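Local coordinates for PaaX domain-containing protein, C-domain protein (Mycobacterium tuberculosis, PDB 3KFW) that is of unknown function but, as a member of the PaaX family with a helix-turn-helix-type N-terminal region, probably acts as a DNA-binding transcriptional regulator, at residues 25-33 with 226-234; 164-175 with 187-198. One frame throughout, in Å; residues are numbered along the deposited sequence.

Contact 1 (25-33 with 226-234); sequences ELIQLTADF and MAKRRDATQ
Arg229 of helix 212-234 reaches across to the backbone oxygen of Leu29 in helix 23-30, in a helix-to-helix contact that joins the helix-turn-helix-type N-terminal region of this PaaX-like protein to its C-terminal part. The main bond runs from Arg229 NH2 to Leu29 O, 2.8 Å long and nearly straight at 166°, with the oxygen lying in the guanidinium plane. The same nitrogen forms a salt bridge with Asp32, NH2 to OD1 at 2.9 Å, the carboxylate turned almost perpendicular (85°) to the guanidinium. A bend at chi3 (73°), in a chain extended through CD, brings NH2 to both oxygens. Leu29 also works through its side chain: CD2 lies over one guanidinium face, displaced toward its rim, and CD1 packs 3.8 Å from CG of Arg230. Nearby the Phe33 ring offers its edge to Met226, modelled as selenomethionine, a Met-aromatic contact with SE 5.4 Å from the ring centroid.

Farther along, the helices are 10.1 Å apart at their axes, roughly antiparallel but steeply crossed. Gln234 NE2 gives a weak bond to Glu25 OE1, an oxygen already held by the backbone N of Thr22. Arg230 turns its guanidinium away, to the carbonyls of Val12 and Leu14. Thr233 touches Leu29 CD2 with its hydroxyl oxygen, and OG1 itself donates back along its own helix to Arg229 O, 3.1 Å away.

Contact 2 (164-175 with 187-198); sequences WTEAGHRLLGDM and VAAAMVRHLLTD
His194 fits as a knob into the hole formed by Trp164, Ala167, Gly168 and Leu171, and here helices 161-177 and 181-195 interlock closely. Its ring lies face to face with the five-membered ring of Trp164, centroids 3.8 Å apart and planes 18° from parallel, so that NE2 stands over the indole. The same NE2 donates to the backbone oxygen of Trp164 (3.0 Å from NE2 to O, 165° at the hydrogen), meeting a lone pair in the carbonyl plane; stack and bond together fix the rotation of the imidazole. The indole is pinned at its edge as well: NE1 gives its hydrogen to Thr197 OG1, 2.8 Å away and in the ring plane, while that hydroxyl passes its own to His194 O. With CG of Trp164 anti to the backbone N (chi1 -169°), the indole is carried to the turn that follows helix 181-195, where Asp198 CB packs against Trp164 CZ2 and the carboxylate forms a salt bridge with Arg216. Trp210 stacks on Trp164 too.

Toward the other end the packing is made mainly by methyl groups. Leu171 CD2 meets Ala190 CB at 3.5 Å, and the extended chain of Met191, like Met175 modelled as selenomethionine, brings CE to 3.3 Å from Leu171 O. Val187 lies against Met175, CG1 to CB at 3.9 Å, and on the solvent side Asp174 touches Val187 CG2 through CB. Helix 212-234 packs on this pair, Phe222 on Ala188, Leu215 and Ala218 on Met191. With axes 9.9 Å apart, the pair is an antiparallel helical hairpin, part of the PaaX-like C-terminal domain.

Contact 1 and contact 2 lie 25 Å apart between centres, with nearest atoms about 8 Å from each other and no touch. Along the chain, segment 25-33 comes first, then both segments of contact 2, and finally 226-234, so the local hairpin falls within the span that contact 1 bridges over 192 residues. Helix 212-234 connects them: it is the next helix after 181-195, its earlier part packs on that helix, and its last turns meet helix 23-30. The arrangement illustrates how one long helix can belong to a locally folded helical unit and also reach an N-terminal region of helix-turn-helix type, tying the probable DNA-binding part to the C-terminal part within one subunit.

Contact 1 (25-33 with 226-234)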
loop_
_atom_site.group_PDB
_atom_site.type_symbol
_atom_site.label_atom_id
_atom_site.label_comp_id
_atom_site.label_asym_id
_atom_site.label_seq_id
_atom_site.Cartn_x
_atom_site.Cartn_y
_atom_site.Cartn_z
ATOM N N GLU A 25 40.819 24.393 -32.930
ATOM C CA GLU A 25 40.629 22.952 -33.088
ATOM C C GLU A 25 39.156 22.578 -32.859
ATOM O O GLU A 25 38.570 21.811 -33.624
ATOM C CB GLU A 25 41.584 22.173 -32.161
ATOM C CG GLU A 25 43.095 22.255 -32.538
ATOM C CD GLU A 25 44.038 22.091 -31.309
ATOM O OE1 GLU A 25 43.575 21.810 -30.169
ATOM O OE2 GLU A 25 45.267 22.258 -31.468
ATOM N N LEU A 26 38.559 23.157 -31.823
ATOM C CA LEU A 26 37.144 23.007 -31.552
ATOM C C LEU A 26 36.309 23.604 -32.675
ATOM O O LEU A 26 35.317 23.013 -33.072
ATOM C CB LEU A 26 36.766 23.597 -30.181
ATOM C CG LEU A 26 37.417 22.942 -28.920
ATOM C CD1 LEU A 26 37.181 23.699 -27.629
ATOM C CD2 LEU A 26 36.907 21.549 -28.735
ATOM N N ILE A 27 36.712 24.748 -33.225
ATOM C CA ILE A 27 35.993 25.289 -34.409
ATOM C C ILE A 27 35.955 24.228 -35.515
ATOM O O ILE A 27 34.909 24.001 -36.122
ATOM C CB ILE A 27 36.585 26.624 -34.949
ATOM C CG1 ILE A 27 36.197 27.802 -34.055
ATOM C CG2 ILE A 27 36.096 26.890 -36.362
ATOM C CD1 ILE A 27 37.192 29.024 -34.130
ATOM N N GLN A 28 37.086 23.557 -35.739
ATOM C CA GLN A 28 37.183 22.519 -36.765
ATOM C C GLN A 28 36.363 21.262 -36.470
ATOM O O GLN A 28 35.662 20.772 -37.326
ATOM C CB GLN A 28 38.647 22.181 -37.033
ATOM C CG GLN A 28 39.371 23.359 -37.649
ATOM C CD GLN A 28 40.872 23.166 -37.781
ATOM O OE1 GLN A 28 41.368 22.910 -38.881
ATOM N NE2 GLN A 28 41.614 23.316 -36.661
ATOM N N LEU A 29 36.416 20.771 -35.244
ATOM C CA LEU A 29 35.709 19.543 -34.882
ATOM C C LEU A 29 34.215 19.765 -34.691
ATOM O O LEU A 29 33.418 18.823 -34.717
ATOM C CB LEU A 29 36.300 18.985 -33.592
ATOM C CG LEU A 29 37.735 18.444 -33.688
ATOM C CD1 LEU A 29 38.580 18.586 -32.377
ATOM C CD2 LEU A 29 37.647 17.008 -34.170
ATOM N N THR A 30 33.841 21.017 -34.493
ATOM C CA THR A 30 32.480 21.353 -34.119
ATOM C C THR A 30 31.570 21.672 -35.310
ATOM O O THR A 30 30.360 21.811 -35.134
ATOM C CB THR A 30 32.502 22.551 -33.137
ATOM O OG1 THR A 30 31.342 22.521 -32.310
ATOM C CG2 THR A 30 32.577 23.901 -33.882
ATOM N N ALA A 31 32.156 21.766 -36.509
ATOM C CA ALA A 31 31.500 22.328 -37.722
ATOM C C ALA A 31 30.725 21.318 -38.591
ATOM O O ALA A 31 29.764 21.673 -39.287
ATOM C CB ALA A 31 32.530 23.069 -38.585
ATOM N N ASP A 32 31.163 20.069 -38.576
ATOM C CA ASP A 32 30.464 18.990 -39.266
ATOM C C ASP A 32 29.133 18.781 -38.545
ATOM O O ASP A 32 28.239 18.107 -39.053
ATOM C CB ASP A 32 31.292 17.710 -39.202
ATOM C CG ASP A 32 32.823 17.985 -39.178
ATOM O OD1 ASP A 32 33.362 18.808 -38.332
ATOM O OD2 ASP A 32 33.485 17.343 -40.034
ATOM N N PHE A 33 29.026 19.371 -37.354
ATOM C CA PHE A 33 27.811 19.347 -36.558
ATOM C C PHE A 33 27.035 20.615 -36.811
ATOM O O PHE A 33 25.870 20.721 -36.429
ATOM C CB PHE A 33 28.122 19.288 -35.085
ATOM C CG PHE A 33 28.670 17.981 -34.620
ATOM C CD1 PHE A 33 30.039 17.761 -34.596
ATOM C CD2 PHE A 33 27.825 16.999 -34.137
ATOM C CE1 PHE A 33 30.569 16.587 -34.118
ATOM C CE2 PHE A 33 28.332 15.800 -33.668
ATOM C CZ PHE A 33 29.721 15.598 -33.649
HETATM N N MSE A 226 34.777 9.501 -32.318
HETATM C CA MSE A 226 34.846 10.853 -31.754
HETATM C C MSE A 226 36.286 11.229 -31.355
HETATM O O MSE A 226 36.794 12.280 -31.762
HETATM C CB MSE A 226 33.890 10.952 -30.544
HETATM C CG MSE A 226 32.897 12.131 -30.520
HETATM SE SE MSE A 226 31.970 12.564 -32.223
HETATM C CE MSE A 226 32.983 14.163 -32.616
ATOM N N ALA A 227 36.939 10.357 -30.587
ATOM C CA ALA A 227 38.310 10.568 -30.135
ATOM C C ALA A 227 39.302 10.541 -31.278
ATOM O O ALA A 227 40.293 11.273 -31.250
ATOM C CB ALA A 227 38.692 9.560 -29.074
ATOM N N LYS A 228 39.025 9.724 -32.288
ATOM C CA LYS A 228 39.898 9.650 -33.464
ATOM C C LYS A 228 39.901 10.950 -34.334
ATOM O O LYS A 228 40.951 11.373 -34.830
ATOM C CB LYS A 228 39.555 8.406 -34.286
ATOM C CG LYS A 228 40.451 8.195 -35.488
ATOM C CD LYS A 228 40.012 6.953 -36.260
ATOM C CE LYS A 228 40.702 6.862 -37.635
ATOM N NZ LYS A 228 40.042 5.744 -38.388
ATOM N N ARG A 229 38.731 11.579 -34.489
ATOM C CA ARG A 229 38.577 12.867 -35.186
ATOM C C ARG A 229 39.430 13.970 -34.575
ATOM O O ARG A 229 39.889 14.885 -35.269
ATOM C CB ARG A 229 37.128 13.330 -35.120
ATOM C CG ARG A 229 36.205 12.645 -36.083
ATOM C CD ARG A 229 34.795 13.174 -35.958
ATOM N NE ARG A 229 34.638 14.519 -36.525
ATOM C CZ ARG A 229 34.326 15.623 -35.828
ATOM N NH1 ARG A 229 34.131 15.570 -34.502
ATOM N NH2 ARG A 229 34.205 16.794 -36.462
ATOM N N ARG A 230 39.617 13.878 -33.262
ATOM C CA ARG A 230 40.315 14.876 -32.481
ATOM C C ARG A 230 41.817 14.649 -32.484
ATOM O O ARG A 230 42.568 15.542 -32.111
ATOM C CB ARG A 230 39.759 14.875 -31.062
ATOM C CG ARG A 230 40.281 15.942 -30.179
ATOM C CD ARG A 230 39.956 15.718 -28.728
ATOM N NE ARG A 230 40.353 14.410 -28.230
ATOM C CZ ARG A 230 39.503 13.600 -27.623
ATOM N NH1 ARG A 230 39.879 12.411 -27.191
ATOM N NH2 ARG A 230 38.248 13.996 -27.456
ATOM N N ASP A 231 42.268 13.475 -32.913
ATOM C CA ASP A 231 43.703 13.252 -33.145
ATOM C C ASP A 231 44.053 13.626 -34.565
ATOM O O ASP A 231 45.140 14.130 -34.825
ATOM C CB ASP A 231 44.093 11.795 -32.913
ATOM C CG ASP A 231 43.536 11.242 -31.619
ATOM O OD1 ASP A 231 43.326 12.023 -30.665
ATOM O OD2 ASP A 231 43.283 10.023 -31.557
ATOM N N ALA A 232 43.133 13.360 -35.489
ATOM C CA ALA A 232 43.276 13.770 -36.889
ATOM C C ALA A 232 43.576 15.279 -37.013
ATOM O O ALA A 232 44.583 15.690 -37.645
ATOM C CB ALA A 232 42.031 13.391 -37.675
ATOM N N THR A 233 42.716 16.082 -36.376
ATOM C CA THR A 233 42.867 17.547 -36.312
ATOM C C THR A 233 44.074 18.024 -35.487
ATOM O O THR A 233 44.795 18.937 -35.914
ATOM C CB THR A 233 41.580 18.210 -35.789
ATOM O OG1 THR A 233 40.459 17.712 -36.535
ATOM C CG2 THR A 233 41.644 19.729 -35.929
ATOM N N GLN A 234 44.281 17.419 -34.313
ATOM C CA GLN A 234 45.406 17.766 -33.429
ATOM C C GLN A 234 46.731 17.569 -34.181
ATOM O O GLN A 234 47.419 18.548 -34.475
ATOM C CB GLN A 234 45.374 16.939 -32.122
ATOM C CG GLN A 234 45.502 17.751 -30.802
ATOM C CD GLN A 234 44.216 17.760 -29.957
ATOM O OE1 GLN A 234 43.932 16.816 -29.226
ATOM N NE2 GLN A 234 43.452 18.840 -30.049
#

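Contact 2 (164-175 with 187-198)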
loop_
_atom_site.group_PDB
_atom_site.type_symbol
_atom_site.label_atom_id
_atom_site.label_comp_id
_atom_site.label_asym_id
_atom_site.label_seq_id
_atom_site.Cartn_x
_atom_site.Cartn_y
_atom_site.Cartn_z
ATOM N N TRP A 164 12.204 -3.415 -23.081
ATOM C CA TRP A 164 13.488 -2.752 -23.011
ATOM C C TRP A 164 14.404 -3.300 -24.099
ATOM O O TRP A 164 15.232 -2.569 -24.624
ATOM C CB TRP A 164 14.147 -3.012 -21.674
ATOM C CG TRP A 164 15.379 -2.150 -21.373
ATOM C CD1 TRP A 164 15.428 -0.984 -20.583
ATOM C CD2 TRP A 164 16.743 -2.421 -21.775
ATOM N NE1 TRP A 164 16.749 -0.520 -20.532
ATOM C CE2 TRP A 164 17.561 -1.378 -21.250
ATOM C CE3 TRP A 164 17.340 -3.412 -22.558
ATOM C CZ2 TRP A 164 18.925 -1.332 -21.467
ATOM C CZ3 TRP A 164 18.732 -3.361 -22.780
ATOM C CH2 TRP A 164 19.503 -2.325 -22.232
ATOM N N THR A 165 14.252 -4.601 -24.357
ATOM C CA THR A 165 14.809 -5.359 -25.476
ATOM C C THR A 165 14.332 -4.777 -26.808
ATOM O O THR A 165 15.175 -4.412 -27.635
ATOM C CB THR A 165 14.348 -6.865 -25.359
ATOM O OG1 THR A 165 14.968 -7.457 -24.208
ATOM C CG2 THR A 165 14.629 -7.703 -26.644
ATOM N N GLU A 166 13.008 -4.674 -27.013
ATOM C CA GLU A 166 12.466 -4.053 -28.235
ATOM C C GLU A 166 13.000 -2.622 -28.472
ATOM O O GLU A 166 13.353 -2.266 -29.606
ATOM C CB GLU A 166 10.927 -4.069 -28.259
ATOM C CG GLU A 166 10.289 -3.568 -29.599
ATOM C CD GLU A 166 8.914 -4.248 -29.944
ATOM O OE1 GLU A 166 8.884 -5.216 -30.778
ATOM O OE2 GLU A 166 7.866 -3.827 -29.368
ATOM N N ALA A 167 13.099 -1.826 -27.407
ATOM C CA ALA A 167 13.576 -0.422 -27.525
ATOM C C ALA A 167 15.025 -0.375 -27.860
ATOM O O ALA A 167 15.449 0.550 -28.557
ATOM C CB ALA A 167 13.307 0.418 -26.264
ATOM N N GLY A 168 15.773 -1.380 -27.392
ATOM C CA GLY A 168 17.216 -1.415 -27.601
ATOM C C GLY A 168 17.556 -1.743 -29.058
ATOM O O GLY A 168 18.337 -1.051 -29.691
ATOM N N HIS A 169 16.978 -2.823 -29.570
ATOM C CA HIS A 169 17.041 -3.171 -30.982
ATOM C C HIS A 169 16.614 -2.009 -31.866
ATOM O O HIS A 169 17.269 -1.772 -32.851
ATOM C CB HIS A 169 16.228 -4.470 -31.269
ATOM C CG HIS A 169 16.906 -5.685 -30.735
ATOM N ND1 HIS A 169 18.233 -5.984 -31.025
ATOM C CD2 HIS A 169 16.474 -6.664 -29.906
ATOM C CE1 HIS A 169 18.584 -7.089 -30.392
ATOM N NE2 HIS A 169 17.537 -7.515 -29.701
ATOM N N ARG A 170 15.554 -1.278 -31.529
ATOM C CA ARG A 170 15.173 -0.136 -32.380
ATOM C C ARG A 170 16.311 0.925 -32.473
ATOM O O ARG A 170 16.541 1.486 -33.543
ATOM C CB ARG A 170 13.896 0.530 -31.888
ATOM C CG ARG A 170 12.751 0.562 -32.943
ATOM C CD ARG A 170 11.347 0.859 -32.295
ATOM N NE ARG A 170 11.460 1.881 -31.229
ATOM C CZ ARG A 170 10.975 1.773 -29.979
ATOM N NH1 ARG A 170 10.288 0.686 -29.579
ATOM N NH2 ARG A 170 11.168 2.782 -29.126
ATOM N N LEU A 171 17.009 1.175 -31.354
ATOM C CA LEU A 171 18.174 2.057 -31.308
ATOM C C LEU A 171 19.395 1.549 -32.098
ATOM O O LEU A 171 20.109 2.365 -32.680
ATOM C CB LEU A 171 18.571 2.333 -29.856
ATOM C CG LEU A 171 17.595 3.211 -29.080
ATOM C CD1 LEU A 171 17.896 3.155 -27.615
ATOM C CD2 LEU A 171 17.558 4.641 -29.571
ATOM N N LEU A 172 19.635 0.227 -32.095
ATOM C CA LEU A 172 20.652 -0.408 -32.962
ATOM C C LEU A 172 20.329 -0.151 -34.459
ATOM O O LEU A 172 21.185 0.350 -35.189
ATOM C CB LEU A 172 20.854 -1.927 -32.634
ATOM C CG LEU A 172 21.525 -2.205 -31.245
ATOM C CD1 LEU A 172 21.276 -3.602 -30.588
ATOM C CD2 LEU A 172 23.057 -1.825 -31.142
ATOM N N GLY A 173 19.091 -0.464 -34.886
ATOM C CA GLY A 173 18.543 -0.072 -36.213
ATOM C C GLY A 173 18.673 1.424 -36.553
ATOM O O GLY A 173 19.013 1.780 -37.694
ATOM N N ASP A 174 18.441 2.303 -35.564
ATOM C CA ASP A 174 18.590 3.748 -35.737
ATOM C C ASP A 174 20.050 4.142 -36.057
ATOM O O ASP A 174 20.283 4.964 -36.967
ATOM C CB ASP A 174 18.128 4.508 -34.480
ATOM C CG ASP A 174 16.586 4.599 -34.325
ATOM O OD1 ASP A 174 15.823 4.210 -35.256
ATOM O OD2 ASP A 174 16.129 5.080 -33.244
HETATM N N MSE A 175 21.012 3.588 -35.295
HETATM C CA MSE A 175 22.440 3.740 -35.584
HETATM C C MSE A 175 22.816 3.196 -36.980
HETATM O O MSE A 175 23.352 3.936 -37.815
HETATM C CB MSE A 175 23.299 3.089 -34.492
HETATM C CG MSE A 175 24.843 3.449 -34.531
HETATM SE SE MSE A 175 25.133 5.372 -34.250
HETATM C CE MSE A 175 25.655 5.396 -32.353
ATOM N N VAL A 187 21.639 9.504 -31.919
ATOM C CA VAL A 187 21.400 8.112 -31.547
ATOM C C VAL A 187 22.238 7.632 -30.339
ATOM O O VAL A 187 21.722 6.957 -29.448
ATOM C CB VAL A 187 21.639 7.180 -32.717
ATOM C CG1 VAL A 187 21.548 5.795 -32.227
ATOM C CG2 VAL A 187 20.597 7.455 -33.821
ATOM N N ALA A 188 23.514 7.983 -30.298
ATOM C CA ALA A 188 24.330 7.704 -29.118
ATOM C C ALA A 188 23.782 8.276 -27.796
ATOM O O ALA A 188 23.755 7.545 -26.782
ATOM C CB ALA A 188 25.733 8.210 -29.344
ATOM N N ALA A 189 23.406 9.566 -27.770
ATOM C CA ALA A 189 22.739 10.137 -26.593
ATOM C C ALA A 189 21.458 9.335 -26.255
ATOM O O ALA A 189 21.149 9.137 -25.081
ATOM C CB ALA A 189 22.432 11.659 -26.763
ATOM N N ALA A 190 20.729 8.830 -27.240
ATOM C CA ALA A 190 19.560 7.972 -26.890
ATOM C C ALA A 190 19.998 6.685 -26.194
ATOM O O ALA A 190 19.326 6.204 -25.252
ATOM C CB ALA A 190 18.680 7.655 -28.117
HETATM N N MSE A 191 21.115 6.123 -26.666
HETATM C CA MSE A 191 21.608 4.840 -26.173
HETATM C C MSE A 191 22.137 4.966 -24.772
HETATM O O MSE A 191 22.005 4.034 -23.972
HETATM C CB MSE A 191 22.731 4.295 -27.052
HETATM C CG MSE A 191 22.246 3.541 -28.265
HETATM SE SE MSE A 191 23.766 3.059 -29.428
HETATM C CE MSE A 191 22.638 1.985 -30.571
ATOM N N VAL A 192 22.780 6.096 -24.493
ATOM C CA VAL A 192 23.261 6.366 -23.173
ATOM C C VAL A 192 22.063 6.446 -22.262
ATOM O O VAL A 192 22.096 5.848 -21.191
ATOM C CB VAL A 192 24.118 7.651 -23.095
ATOM C CG1 VAL A 192 24.260 8.157 -21.646
ATOM C CG2 VAL A 192 25.467 7.367 -23.654
ATOM N N ARG A 193 21.021 7.179 -22.667
ATOM C CA ARG A 193 19.782 7.292 -21.841
ATOM C C ARG A 193 19.109 5.930 -21.653
ATOM O O ARG A 193 18.528 5.655 -20.622
ATOM C CB ARG A 193 18.783 8.324 -22.404
ATOM C CG ARG A 193 19.252 9.767 -22.161
ATOM C CD ARG A 193 18.219 10.801 -22.624
ATOM N NE ARG A 193 18.442 11.247 -24.014
ATOM C CZ ARG A 193 17.682 10.876 -25.051
ATOM N NH1 ARG A 193 16.657 10.060 -24.846
ATOM N NH2 ARG A 193 17.953 11.328 -26.284
ATOM N N HIS A 194 19.222 5.071 -22.650
ATOM C CA HIS A 194 18.670 3.768 -22.517
ATOM C C HIS A 194 19.485 2.868 -21.566
ATOM O O HIS A 194 18.902 2.151 -20.741
ATOM C CB HIS A 194 18.485 3.119 -23.879
ATOM C CG HIS A 194 17.519 1.986 -23.862
ATOM N ND1 HIS A 194 16.283 2.079 -23.259
ATOM C CD2 HIS A 194 17.600 0.734 -24.365
ATOM C CE1 HIS A 194 15.626 0.944 -23.423
ATOM N NE2 HIS A 194 16.403 0.114 -24.095
ATOM N N LEU A 195 20.796 2.887 -21.666
ATOM C CA LEU A 195 21.612 2.105 -20.731
ATOM C C LEU A 195 21.433 2.498 -19.250
ATOM O O LEU A 195 21.525 1.642 -18.351
ATOM C CB LEU A 195 23.075 2.168 -21.123
ATOM C CG LEU A 195 23.339 1.530 -22.492
ATOM C CD1 LEU A 195 24.669 1.961 -23.098
ATOM C CD2 LEU A 195 23.259 0.013 -22.399
ATOM N N LEU A 196 21.145 3.781 -19.011
ATOM C CA LEU A 196 20.997 4.332 -17.671
ATOM C C LEU A 196 19.950 3.565 -16.911
ATOM O O LEU A 196 20.029 3.485 -15.666
ATOM C CB LEU A 196 20.606 5.819 -17.714
ATOM C CG LEU A 196 21.726 6.876 -17.878
ATOM C CD1 LEU A 196 21.085 8.265 -17.787
ATOM C CD2 LEU A 196 22.833 6.739 -16.846
ATOM N N THR A 197 18.978 3.030 -17.667
ATOM C CA THR A 197 17.879 2.252 -17.122
ATOM C C THR A 197 18.128 0.755 -17.172
ATOM O O THR A 197 17.226 -0.011 -16.840
ATOM C CB THR A 197 16.495 2.524 -17.836
ATOM O OG1 THR A 197 16.436 1.827 -19.067
ATOM C CG2 THR A 197 16.202 4.048 -18.070
ATOM N N ASP A 198 19.330 0.332 -17.612
ATOM C CA ASP A 198 19.637 -1.079 -17.753
ATOM C C ASP A 198 19.492 -1.783 -16.396
ATOM O O ASP A 198 20.099 -1.342 -15.393
ATOM C CB ASP A 198 21.057 -1.248 -18.257
ATOM C CG ASP A 198 21.398 -2.722 -18.648
ATOM O OD1 ASP A 198 20.798 -3.726 -18.161
ATOM O OD2 ASP A 198 22.300 -2.869 -19.480
#